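Long-range contacts in NBS-LRR class disease resistance protein (PDB 6FU9), which is part of a plant intracellular immune receptor and probably helps recognise pathogen effector proteins through a small heavy-metal-associated-like domain: residues M6-F11 / F72-Q77; V10-M15 / L43-V48; S26-T31 / I57-A62; V32-V37 / V47-D52. All coordinates share one frame; numbering follows the deposited sequence.

How the contacts relate
Contacts 1, 2 and 4 are the three strand pairings of one antiparallel sheet; contact 3 joins the two helices that cover a face of it. Contacts 1 and 2 share strand 7-12, and contacts 2 and 4 share strand 46-51. Contact 2, in the middle of the sheet, is the most buried, though its loop end is exposed. Contacts 1 and 4 reach the outer strands, are partly buried, and each carries a classic beta bulge. All three sheet contacts are tied by backbone hydrogen bonds, whereas contact 3, also partly buried, is held by apolar packing. Polar and charged groups in contacts 1, 2 and 4 also meet a second protein; contact 3 does not.

Contact 1 (M6-F11 / F72-Q77); sequences MQKIVF and FLEVSQ
Phe11 and Phe72 fit together at one end of the antiparallel pairing of strands 7-11 and 72-77. CE1 of Phe11 is the bump. It sits over one face of the Phe72 ring, offset toward the rim and 3.5 Å from Phe72 CE1. The ring planes are 43° apart, so the pair is oblique. Ile9 adds a second bump, its CG2 lying 3.8 Å from Phe72 CE1. Leu73 and Glu74 both face Val10, a classic beta bulge in strand 72-77. Val10 O takes two N-H groups from the same face of its carbonyl plane, Leu73 N at 2.8 Å and Glu74 N at 3.1 Å.

The opposite face of the sheet carries Lys8, Val10, Glu74 and Ser76. Val10 spreads two methyls there: CG1 lies 3.9 Å from Leu73 CD2, and CG2 rests against the Glu74 chain, 3.7 Å from OE1. Lys8 has CG anti to the backbone N (chi1 -177°) and an extended chain that runs past Ser76 OG. That hydroxyl donates to the anti lone pair of Glu74 OE2 (2.7 Å). A water bridges Lys8 NZ and Glu74 OE2.

Phe11 packs on Leu59 and Val60 of helix 56-66. Strand 46-51 flanks strand 7-12 on its other edge, while Glu74 and Val75 pair with a strand of another protein, which continues the sheet.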
loop_
_atom_site.group_PDB
_atom_site.type_symbol
_atom_site.label_atom_id
_atom_site.label_comp_id
_atom_site.label_asym_id
_atom_site.label_seq_id
_atom_site.Cartn_x
_atom_site.Cartn_y
_atom_site.Cartn_z
ATOM N N MET A 6 11.217 6.063 9.100
ATOM C CA MET A 6 10.609 4.749 8.953
ATOM C C MET A 6 10.274 4.419 7.491
ATOM O O MET A 6 10.063 5.273 6.678
ATOM C CB MET A 6 9.364 4.703 9.816
ATOM C CG MET A 6 9.748 4.667 11.300
ATOM S SD MET A 6 8.433 4.749 12.483
ATOM C CE MET A 6 7.911 3.182 12.031
ATOM N N GLN A 7 10.241 3.111 7.265
ATOM C CA GLN A 7 9.901 2.503 6.001
ATOM C C GLN A 7 8.423 2.032 6.003
ATOM O O GLN A 7 7.938 1.652 7.065
ATOM C CB GLN A 7 10.683 1.158 5.855
ATOM C CG GLN A 7 12.178 1.135 5.626
ATOM C CD GLN A 7 12.688 -0.263 5.963
ATOM O OE1 GLN A 7 12.829 -0.644 7.070
ATOM N NE2 GLN A 7 13.099 -0.972 4.929
ATOM N N LYS A 8 7.823 2.019 4.840
ATOM C CA LYS A 8 6.503 1.427 4.583
ATOM C C LYS A 8 6.603 0.512 3.441
ATOM O O LYS A 8 7.012 0.922 2.311
ATOM C CB LYS A 8 5.487 2.522 4.311
ATOM C CG LYS A 8 4.076 2.003 4.098
ATOM C CD LYS A 8 3.105 3.183 3.954
ATOM C CE LYS A 8 1.716 2.810 3.672
ATOM N NZ LYS A 8 0.987 4.088 3.585
ATOM N N ILE A 9 6.307 -0.789 3.632
ATOM C CA ILE A 9 6.391 -1.795 2.626
ATOM C C ILE A 9 5.017 -2.451 2.517
ATOM O O ILE A 9 4.454 -2.869 3.536
ATOM C CB ILE A 9 7.390 -2.887 2.965
ATOM C CG1 ILE A 9 8.795 -2.304 3.242
ATOM C CG2 ILE A 9 7.447 -3.904 1.856
ATOM C CD1 ILE A 9 9.730 -3.228 3.928
ATOM N N VAL A 10 4.471 -2.519 1.322
ATOM C CA VAL A 10 3.160 -3.171 1.111
ATOM C C VAL A 10 3.352 -4.362 0.221
ATOM O O VAL A 10 3.959 -4.223 -0.887
ATOM C CB VAL A 10 2.134 -2.218 0.519
ATOM C CG1 VAL A 10 0.730 -2.907 0.466
ATOM C CG2 VAL A 10 2.028 -0.917 1.286
ATOM N N PHE A 11 2.837 -5.512 0.661
ATOM C CA PHE A 11 2.802 -6.726 -0.128
ATOM C C PHE A 11 1.361 -7.008 -0.567
ATOM O O PHE A 11 0.420 -6.651 0.160
ATOM C CB PHE A 11 3.317 -7.928 0.638
ATOM C CG PHE A 11 4.736 -7.822 1.111
ATOM C CD1 PHE A 11 5.780 -8.060 0.231
ATOM C CD2 PHE A 11 5.055 -7.496 2.404
ATOM C CE1 PHE A 11 7.108 -7.984 0.640
ATOM C CE2 PHE A 11 6.364 -7.406 2.826
ATOM C CZ PHE A 11 7.388 -7.663 1.936
ATOM N N PHE A 72 5.701 -7.650 -3.972
ATOM C CA PHE A 72 5.752 -6.257 -3.564
ATOM C C PHE A 72 4.738 -5.431 -4.326
ATOM O O PHE A 72 4.660 -5.514 -5.570
ATOM C CB PHE A 72 7.138 -5.653 -3.764
ATOM C CG PHE A 72 8.195 -6.107 -2.799
ATOM C CD1 PHE A 72 8.420 -5.407 -1.667
ATOM C CD2 PHE A 72 9.033 -7.171 -3.092
ATOM C CE1 PHE A 72 9.461 -5.757 -0.804
ATOM C CE2 PHE A 72 10.060 -7.506 -2.256
ATOM C CZ PHE A 72 10.258 -6.827 -1.077
ATOM N N LEU A 73 4.012 -4.566 -3.626
ATOM C CA LEU A 73 3.154 -3.547 -4.206
ATOM C C LEU A 73 3.733 -2.162 -4.070
ATOM O O LEU A 73 3.565 -1.339 -4.972
ATOM C CB LEU A 73 1.713 -3.623 -3.576
ATOM C CG LEU A 73 0.719 -2.512 -3.977
ATOM C CD1 LEU A 73 0.416 -2.527 -5.460
ATOM C CD2 LEU A 73 -0.596 -2.683 -3.176
ATOM N N GLU A 74 4.308 -1.875 -2.912
ATOM C CA GLU A 74 4.837 -0.538 -2.677
ATOM C C GLU A 74 6.031 -0.582 -1.760
ATOM O O GLU A 74 6.090 -1.368 -0.798
ATOM C CB GLU A 74 3.744 0.314 -2.011
ATOM C CG GLU A 74 4.234 1.663 -1.520
ATOM C CD GLU A 74 3.164 2.401 -0.762
ATOM O OE1 GLU A 74 1.977 2.086 -0.898
ATOM O OE2 GLU A 74 3.539 3.379 -0.033
ATOM N N VAL A 75 6.983 0.307 -2.071
ATOM C CA VAL A 75 8.074 0.599 -1.143
ATOM C C VAL A 75 8.144 2.125 -1.009
ATOM O O VAL A 75 8.261 2.818 -2.031
ATOM C CB VAL A 75 9.424 0.030 -1.658
ATOM C CG1 VAL A 75 10.556 0.405 -0.765
ATOM C CG2 VAL A 75 9.350 -1.485 -1.811
ATOM N N SER A 76 8.060 2.641 0.205
ATOM C CA SER A 76 8.103 4.066 0.416
ATOM C C SER A 76 8.667 4.355 1.809
ATOM O O SER A 76 8.849 3.446 2.612
ATOM C CB SER A 76 6.750 4.698 0.217
ATOM O OG SER A 76 5.813 4.210 1.154
ATOM N N GLN A 77 8.980 5.625 2.036
ATOM C CA GLN A 77 9.366 6.099 3.336
ATOM C C GLN A 77 8.168 6.782 3.985
ATOM O O GLN A 77 7.318 7.327 3.298
ATOM C CB GLN A 77 10.520 7.093 3.232
ATOM C CG GLN A 77 11.873 6.424 2.849
ATOM C CD GLN A 77 12.437 5.561 3.958
ATOM O OE1 GLN A 77 12.466 4.326 3.859
ATOM N NE2 GLN A 77 12.845 6.182 5.033
HETATM O O HOH W 1 1.770 5.045 1.152
#

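Contact 2 (V10-M15 / L43-V48); sequences VFKIPM and LRDQVV
Val47 is held by the segment 10-15 through both its backbone and its side chain. Its N-H and C=O both bond to Phe11, with Phe11 N 2.9 Å from Val47 O and Val47 N 2.8 Å from Phe11 O. This is a hydrogen-bonded pair of two central antiparallel strands, 7-12 and 46-51. The Val47 side chain marks the tight part, on the side under the helices. Its CG2 methyl is met by Ile13 CD1 and by Met15 CE, each 3.8 Å away. The Met15 chain turns at its last torsion (chi3 -60°) and runs roughly perpendicular to Val47. Helix 18-29 packs on Met15, and Leu63 of helix 56-66 lies on Ile13.

On the other face Val10 and Val48 run alongside each other. Val10 CG1 also touches the Gln46 chain.

The regular pairing ends at Lys12 with Gln46, although Ile13 N still bonds to Asp45 O (2.9 Å). The side of Lys12 and Asp45 is looser, and the exposed Pro14 and Arg44 add little. Lys12 folds back through two bends, with chi2 -80° and chi3 -83°. Its NZ thereby reaches Asp45 OD1 at 2.7 Å, on the syn side of the carboxylate and slightly out of its plane.

The chemistry thus changes from apolar packing under the helices to charge at the partner surface. Lys12 NZ forms a second salt bridge, with an acidic side chain of another protein, and Gln46 NE2 bonds to that chain too. Asp45 therefore probably helps position Lys12 for binding.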
loop_
_atom_site.group_PDB
_atom_site.type_symbol
_atom_site.label_atom_id
_atom_site.label_comp_id
_atom_site.label_asym_id
_atom_site.label_seq_id
_atom_site.Cartn_x
_atom_site.Cartn_y
_atom_site.Cartn_z
ATOM N N VAL A 10 4.471 -2.519 1.322
ATOM C CA VAL A 10 3.160 -3.171 1.111
ATOM C C VAL A 10 3.352 -4.362 0.221
ATOM O O VAL A 10 3.959 -4.223 -0.887
ATOM C CB VAL A 10 2.134 -2.218 0.519
ATOM C CG1 VAL A 10 0.730 -2.907 0.466
ATOM C CG2 VAL A 10 2.028 -0.917 1.286
ATOM N N PHE A 11 2.837 -5.512 0.661
ATOM C CA PHE A 11 2.802 -6.726 -0.128
ATOM C C PHE A 11 1.361 -7.008 -0.567
ATOM O O PHE A 11 0.420 -6.651 0.160
ATOM C CB PHE A 11 3.317 -7.928 0.638
ATOM C CG PHE A 11 4.736 -7.822 1.111
ATOM C CD1 PHE A 11 5.780 -8.060 0.231
ATOM C CD2 PHE A 11 5.055 -7.496 2.404
ATOM C CE1 PHE A 11 7.108 -7.984 0.640
ATOM C CE2 PHE A 11 6.364 -7.406 2.826
ATOM C CZ PHE A 11 7.388 -7.663 1.936
ATOM N N LYS A 12 1.220 -7.631 -1.722
ATOM C CA LYS A 12 -0.042 -8.270 -2.137
ATOM C C LYS A 12 0.174 -9.749 -2.010
ATOM O O LYS A 12 1.103 -10.327 -2.588
ATOM C CB LYS A 12 -0.409 -7.814 -3.539
ATOM C CG LYS A 12 -1.014 -6.399 -3.597
ATOM C CD LYS A 12 -2.518 -6.241 -3.240
ATOM C CE LYS A 12 -3.391 -6.565 -4.424
ATOM N NZ LYS A 12 -4.825 -6.550 -4.106
ATOM N N ILE A 13 -0.703 -10.417 -1.217
ATOM C CA ILE A 13 -0.589 -11.882 -0.988
ATOM C C ILE A 13 -1.978 -12.389 -1.090
ATOM O O ILE A 13 -2.789 -12.138 -0.189
ATOM C CB ILE A 13 0.024 -12.237 0.375
ATOM C CG1 ILE A 13 1.207 -11.333 0.748
ATOM C CG2 ILE A 13 0.413 -13.693 0.387
ATOM C CD1 ILE A 13 1.899 -11.682 2.051
ATOM N N PRO A 14 -2.301 -13.073 -2.182
ATOM C CA PRO A 14 -3.576 -13.803 -2.174
ATOM C C PRO A 14 -3.692 -14.625 -0.857
ATOM O O PRO A 14 -2.779 -15.346 -0.500
ATOM C CB PRO A 14 -3.458 -14.708 -3.392
ATOM C CG PRO A 14 -2.629 -13.893 -4.316
ATOM C CD PRO A 14 -1.586 -13.244 -3.448
ATOM N N MET A 15 -4.775 -14.434 -0.119
ATOM C CA MET A 15 -4.927 -15.158 1.180
ATOM C C MET A 15 -6.242 -15.861 1.314
ATOM O O MET A 15 -7.243 -15.197 1.315
ATOM C CB MET A 15 -4.594 -14.176 2.352
ATOM C CG MET A 15 -3.090 -14.040 2.609
ATOM S SD MET A 15 -2.494 -12.886 3.871
ATOM C CE MET A 15 -3.166 -11.361 3.178
ATOM N N LEU A 43 -9.597 -6.482 -1.271
ATOM C CA LEU A 43 -9.728 -7.940 -1.135
ATOM C C LEU A 43 -9.146 -8.472 0.146
ATOM O O LEU A 43 -9.021 -9.684 0.352
ATOM C CB LEU A 43 -9.130 -8.600 -2.354
ATOM C CG LEU A 43 -9.652 -8.045 -3.688
ATOM C CD1 LEU A 43 -8.990 -8.767 -4.855
ATOM C CD2 LEU A 43 -11.162 -8.183 -3.740
ATOM N N ARG A 44 -8.687 -7.587 1.024
ATOM C CA ARG A 44 -8.116 -8.060 2.308
ATOM C C ARG A 44 -6.885 -8.896 2.035
ATOM O O ARG A 44 -6.580 -9.857 2.667
ATOM C CB ARG A 44 -9.134 -8.700 3.297
ATOM C CG ARG A 44 -10.018 -7.667 3.967
ATOM C CD ARG A 44 -10.940 -6.916 3.085
ATOM N NE ARG A 44 -11.907 -6.153 3.877
ATOM C CZ ARG A 44 -12.685 -5.182 3.406
ATOM N NH1 ARG A 44 -13.549 -4.562 4.199
ATOM N NH2 ARG A 44 -12.605 -4.817 2.121
ATOM N N ASP A 45 -6.135 -8.439 1.014
ATOM C CA ASP A 45 -4.915 -9.141 0.661
ATOM C C ASP A 45 -3.677 -8.210 0.545
ATOM O O ASP A 45 -2.633 -8.621 0.011
ATOM C CB ASP A 45 -5.082 -9.974 -0.579
ATOM C CG ASP A 45 -5.307 -9.216 -1.811
ATOM O OD1 ASP A 45 -5.284 -7.974 -1.809
ATOM O OD2 ASP A 45 -5.503 -9.890 -2.862
ATOM N N GLN A 46 -3.800 -6.987 1.039
ATOM C CA GLN A 46 -2.629 -6.061 1.156
ATOM C C GLN A 46 -2.074 -6.235 2.546
ATOM O O GLN A 46 -2.821 -6.093 3.522
ATOM C CB GLN A 46 -3.033 -4.626 1.090
ATOM C CG GLN A 46 -2.961 -3.900 -0.153
ATOM C CD GLN A 46 -3.441 -2.436 -0.019
ATOM O OE1 GLN A 46 -2.995 -1.619 0.802
ATOM N NE2 GLN A 46 -4.261 -2.071 -0.917
ATOM N N VAL A 47 -0.786 -6.524 2.691
ATOM C CA VAL A 47 -0.136 -6.607 3.983
ATOM C C VAL A 47 0.753 -5.388 4.087
ATOM O O VAL A 47 1.707 -5.279 3.291
ATOM C CB VAL A 47 0.678 -7.874 4.098
ATOM C CG1 VAL A 47 1.409 -7.953 5.422
ATOM C CG2 VAL A 47 -0.253 -9.103 3.884
ATOM N N VAL A 48 0.386 -4.450 4.919
ATOM C CA VAL A 48 1.051 -3.160 5.067
ATOM C C VAL A 48 1.948 -3.234 6.288
ATOM O O VAL A 48 1.476 -3.451 7.408
ATOM C CB VAL A 48 0.043 -1.991 5.161
ATOM C CG1 VAL A 48 0.850 -0.678 5.279
ATOM C CG2 VAL A 48 -0.936 -1.957 4.040
#

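Contact 3 (S26-T31 / I57-A62); sequences SLVAST and INLVSA
Leu27 and Leu59 form the heart of an apolar helix-to-helix contact in a ferredoxin-like fold of the heavy-metal-associated type. Helices 18-29 and 56-66 both lie on one face of the four-stranded antiparallel sheet. Here the C-terminal end of the first helix, with the turn after it, meets the first half and middle of the second. The contact is small, with 203 Å² buried in total, and rests on side-chain packing.

The two leucines overlap head to tail. Leu27 CD2 comes within 3.6 Å of Leu59 CD1, and 4.1 Å from the methyl CB of Ala62. The other branch of Leu27, CD1, rests 3.9 Å from Ala62 O. Leu27 thus spans one turn of the facing helix, from Leu59 to Ala62. Its chi1 of -176° swings CG away from the backbone N and across the gap.

Leu59 CD1 is the methyl shared by these contacts. Besides Leu27 it meets Val28 CG2, at 4.2 Å. Val28 faces the sheet as well, where it packs on Val34 and Val37. Leu59 also packs on Phe11 of strand 7-12, so these two residues help seat the helices on the sheet. Leu63, one turn further along helix 56-66, extends the same apolar seam to Leu27 and Val28.

Thr31 closes the end of the seam beyond the helix. Its OG1 lies 3.6 Å from Leu59 CD1, yet the hydroxyl is not left without a polar partner: Thr31 OG1 donates to Leu27 O at 2.9 Å, from a position tilted 30° out of the carbonyl plane.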
loop_
_atom_site.group_PDB
_atom_site.type_symbol
_atom_site.label_atom_id
_atom_site.label_comp_id
_atom_site.label_asym_id
_atom_site.label_seq_id
_atom_site.Cartn_x
_atom_site.Cartn_y
_atom_site.Cartn_z
ATOM N N SER A 26 1.575 -12.779 12.074
ATOM C CA SER A 26 2.488 -13.278 13.066
ATOM C C SER A 26 3.944 -13.311 12.556
ATOM O O SER A 26 4.876 -12.929 13.264
ATOM C CB SER A 26 2.037 -14.666 13.501
ATOM O OG SER A 26 2.841 -15.063 14.562
ATOM N N LEU A 27 4.111 -13.813 11.353
ATOM C CA LEU A 27 5.442 -13.866 10.730
ATOM C C LEU A 27 6.028 -12.469 10.579
ATOM O O LEU A 27 7.173 -12.236 10.966
ATOM C CB LEU A 27 5.354 -14.561 9.383
ATOM C CG LEU A 27 6.638 -14.812 8.612
ATOM C CD1 LEU A 27 6.304 -15.914 7.589
ATOM C CD2 LEU A 27 7.113 -13.607 7.909
ATOM N N VAL A 28 5.240 -11.547 10.095
ATOM C CA VAL A 28 5.734 -10.191 9.927
ATOM C C VAL A 28 6.044 -9.556 11.234
ATOM O O VAL A 28 7.120 -8.918 11.403
ATOM C CB VAL A 28 4.741 -9.360 9.084
ATOM C CG1 VAL A 28 5.221 -7.914 8.966
ATOM C CG2 VAL A 28 4.552 -9.915 7.718
ATOM N N ALA A 29 5.185 -9.682 12.227
ATOM C CA ALA A 29 5.424 -9.091 13.524
ATOM C C ALA A 29 6.677 -9.636 14.227
ATOM O O ALA A 29 7.243 -8.958 15.076
ATOM C CB ALA A 29 4.175 -9.206 14.384
ATOM N N SER A 30 7.054 -10.843 13.879
ATOM C CA SER A 30 8.265 -11.415 14.463
ATOM C C SER A 30 9.552 -11.073 13.718
ATOM O O SER A 30 10.604 -11.493 14.125
ATOM C CB SER A 30 8.170 -12.933 14.652
ATOM O OG SER A 30 7.684 -13.200 15.968
ATOM N N THR A 31 9.453 -10.264 12.659
ATOM C CA THR A 31 10.590 -9.901 11.835
ATOM C C THR A 31 11.289 -8.684 12.427
ATOM O O THR A 31 10.673 -7.701 12.754
ATOM C CB THR A 31 10.096 -9.653 10.413
ATOM O OG1 THR A 31 9.503 -10.851 9.886
ATOM C CG2 THR A 31 11.205 -9.259 9.496
ATOM N N ILE A 57 14.079 -8.236 1.685
ATOM C CA ILE A 57 14.562 -9.396 0.945
ATOM C C ILE A 57 14.214 -10.667 1.612
ATOM O O ILE A 57 13.590 -11.552 1.020
ATOM C CB ILE A 57 16.161 -9.347 0.730
ATOM C CG1 ILE A 57 16.528 -8.141 -0.111
ATOM C CG2 ILE A 57 16.715 -10.625 0.059
ATOM C CD1 ILE A 57 15.576 -7.897 -1.281
ATOM N N ASN A 58 14.675 -10.799 2.838
ATOM C CA ASN A 58 14.423 -12.013 3.599
ATOM C C ASN A 58 12.922 -12.108 3.923
ATOM O O ASN A 58 12.396 -13.210 3.945
ATOM C CB ASN A 58 15.310 -12.081 4.867
ATOM C CG ASN A 58 16.607 -12.885 4.661
ATOM O OD1 ASN A 58 17.721 -12.428 4.987
ATOM N ND2 ASN A 58 16.464 -14.099 4.186
ATOM N N LEU A 59 12.282 -10.988 4.194
ATOM C CA LEU A 59 10.866 -11.056 4.576
ATOM C C LEU A 59 9.986 -11.587 3.447
ATOM O O LEU A 59 9.133 -12.478 3.671
ATOM C CB LEU A 59 10.392 -9.673 5.000
ATOM C CG LEU A 59 8.909 -9.602 5.382
ATOM C CD1 LEU A 59 8.506 -10.637 6.414
ATOM C CD2 LEU A 59 8.588 -8.195 5.850
ATOM N N VAL A 60 10.190 -11.133 2.212
ATOM C CA VAL A 60 9.425 -11.672 1.132
ATOM C C VAL A 60 9.653 -13.163 0.902
ATOM O O VAL A 60 8.723 -13.905 0.597
ATOM C CB VAL A 60 9.521 -10.837 -0.123
ATOM C CG1 VAL A 60 10.855 -11.086 -0.850
ATOM C CG2 VAL A 60 8.356 -11.103 -1.050
ATOM N N SER A 61 10.890 -13.613 1.064
ATOM C CA SER A 61 11.208 -15.012 0.956
ATOM C C SER A 61 10.458 -15.841 1.996
ATOM O O SER A 61 9.873 -16.919 1.691
ATOM C CB SER A 61 12.754 -15.188 1.054
ATOM O OG SER A 61 13.074 -16.531 1.109
ATOM N N ALA A 62 10.455 -15.352 3.231
ATOM C CA ALA A 62 9.791 -16.068 4.309
ATOM C C ALA A 62 8.289 -16.131 4.034
ATOM O O ALA A 62 7.665 -17.194 4.212
ATOM C CB ALA A 62 10.078 -15.391 5.647
#

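Contact 4 (V32-V37 / V47-D52); sequences VGVHSV and VVVVGD
The beta hairpin of strands 34-40 and 46-51 holds this contact, at the edge of the ferredoxin-like sheet, and His35 and Ser36 form a classic beta bulge opposite Val50. Both of their backbone N-H groups go to Val50 O. His35 N is 2.8 Å away and lies in the carbonyl plane; Ser36 N is 3.2 Å away and tilted from it. Val50 N returns a bond to Ser36 O at 2.9 Å. Further out, Asp52 N bonds to Gly33 O (2.8 Å), which ties the residue just before strand 34-40 to the one just after strand 46-51.

The bulge puts the side chains of His35 and Ser36 on roughly the same side of the sheet. His35 turns to the side of Gly51, where CG beside its own backbone N (chi1 -68°) brings the imidazole over the glycine. Gly51 CA sits over one face of the ring in a CH-pi contact. With no side chain on Gly51, Gly33 O also comes close, 3.1 Å from Gly51 CA.

Ser36 and Val50 share the face turned to the second protein. Ser36 OG bonds to a polar side chain of that other chain, and Val50 packs on a polar side chain of that chain.

The opposite face is apolar and lies under helix 18-29. Val28 of that helix touches Val34, Val37 and Val49 together. The Val34 and Val49 side chains are roughly perpendicular, with Val34 CG2 3.9 Å from Val49 CG1. Val37 runs alongside Val47, and Val37 CG2 ends 3.7 Å from Val47 CG1.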
loop_
_atom_site.group_PDB
_atom_site.type_symbol
_atom_site.label_atom_id
_atom_site.label_comp_id
_atom_site.label_asym_id
_atom_site.label_seq_id
_atom_site.Cartn_x
_atom_site.Cartn_y
_atom_site.Cartn_z
ATOM N N VAL A 32 12.644 -8.737 12.485
ATOM C CA VAL A 32 13.395 -7.629 13.002
ATOM C C VAL A 32 13.060 -6.361 12.223
ATOM O O VAL A 32 12.964 -6.369 10.985
ATOM C CB VAL A 32 14.896 -7.946 12.933
ATOM C CG1 VAL A 32 15.740 -6.670 13.084
ATOM C CG2 VAL A 32 15.253 -8.994 13.957
ATOM N N GLY A 33 12.871 -5.277 12.964
ATOM C CA GLY A 33 12.614 -3.966 12.384
ATOM C C GLY A 33 11.139 -3.607 12.291
ATOM O O GLY A 33 10.835 -2.429 12.020
ATOM N N VAL A 34 10.199 -4.597 12.434
ATOM C CA VAL A 34 8.816 -4.306 12.191
ATOM C C VAL A 34 8.188 -3.637 13.432
ATOM O O VAL A 34 8.217 -4.218 14.515
ATOM C CB VAL A 34 8.046 -5.585 11.781
ATOM C CG1 VAL A 34 6.566 -5.299 11.713
ATOM C CG2 VAL A 34 8.551 -6.063 10.438
ATOM N N HIS A 35 7.583 -2.469 13.230
ATOM C CA HIS A 35 6.831 -1.809 14.276
ATOM C C HIS A 35 5.356 -2.146 14.257
ATOM O O HIS A 35 4.755 -2.230 15.338
ATOM C CB HIS A 35 6.989 -0.309 14.154
ATOM C CG HIS A 35 8.366 0.144 14.464
ATOM N ND1 HIS A 35 8.656 1.462 14.677
ATOM C CD2 HIS A 35 9.527 -0.528 14.545
ATOM C CE1 HIS A 35 9.959 1.584 14.876
ATOM N NE2 HIS A 35 10.503 0.383 14.833
ATOM N N SER A 36 4.767 -2.289 13.094
ATOM C CA SER A 36 3.338 -2.607 12.971
ATOM C C SER A 36 3.056 -3.212 11.644
ATOM O O SER A 36 3.773 -2.966 10.643
ATOM C CB SER A 36 2.510 -1.423 13.302
ATOM O OG SER A 36 2.756 -0.379 12.456
ATOM N N VAL A 37 1.979 -4.007 11.579
ATOM C CA VAL A 37 1.578 -4.656 10.386
ATOM C C VAL A 37 0.021 -4.731 10.397
ATOM O O VAL A 37 -0.570 -4.971 11.449
ATOM C CB VAL A 37 2.225 -6.036 10.203
ATOM C CG1 VAL A 37 2.033 -6.948 11.423
ATOM C CG2 VAL A 37 1.724 -6.745 8.936
ATOM N N VAL A 47 -0.786 -6.524 2.691
ATOM C CA VAL A 47 -0.136 -6.607 3.983
ATOM C C VAL A 47 0.753 -5.388 4.087
ATOM O O VAL A 47 1.707 -5.279 3.291
ATOM C CB VAL A 47 0.678 -7.874 4.098
ATOM C CG1 VAL A 47 1.409 -7.953 5.422
ATOM C CG2 VAL A 47 -0.253 -9.103 3.884
ATOM N N VAL A 48 0.386 -4.450 4.919
ATOM C CA VAL A 48 1.051 -3.160 5.067
ATOM C C VAL A 48 1.948 -3.234 6.288
ATOM O O VAL A 48 1.476 -3.451 7.408
ATOM C CB VAL A 48 0.043 -1.991 5.161
ATOM C CG1 VAL A 48 0.850 -0.678 5.279
ATOM C CG2 VAL A 48 -0.936 -1.957 4.040
ATOM N N VAL A 49 3.249 -3.007 6.069
ATOM C CA VAL A 49 4.289 -3.157 7.050
ATOM C C VAL A 49 5.001 -1.856 7.307
ATOM O O VAL A 49 5.430 -1.210 6.333
ATOM C CB VAL A 49 5.279 -4.232 6.633
ATOM C CG1 VAL A 49 6.236 -4.545 7.757
ATOM C CG2 VAL A 49 4.573 -5.480 6.095
ATOM N N VAL A 50 5.143 -1.440 8.532
ATOM C CA VAL A 50 5.871 -0.219 8.894
ATOM C C VAL A 50 6.937 -0.560 9.863
ATOM O O VAL A 50 6.760 -1.315 10.803
ATOM C CB VAL A 50 4.897 0.827 9.479
ATOM C CG1 VAL A 50 5.570 1.991 10.087
ATOM C CG2 VAL A 50 3.900 1.274 8.376
ATOM N N GLY A 51 8.116 0.053 9.708
ATOM C CA GLY A 51 9.178 -0.160 10.660
ATOM C C GLY A 51 10.477 0.522 10.279
ATOM O O GLY A 51 10.459 1.525 9.570
ATOM N N ASP A 52 11.572 0.025 10.825
ATOM C CA ASP A 52 12.869 0.662 10.657
ATOM C C ASP A 52 13.932 -0.412 10.572
ATOM O O ASP A 52 14.139 -1.162 11.478
ATOM C CB ASP A 52 13.108 1.662 11.814
ATOM C CG ASP A 52 14.499 2.345 11.771
ATOM O OD1 ASP A 52 15.090 2.495 10.675
ATOM O OD2 ASP A 52 14.948 2.797 12.849
#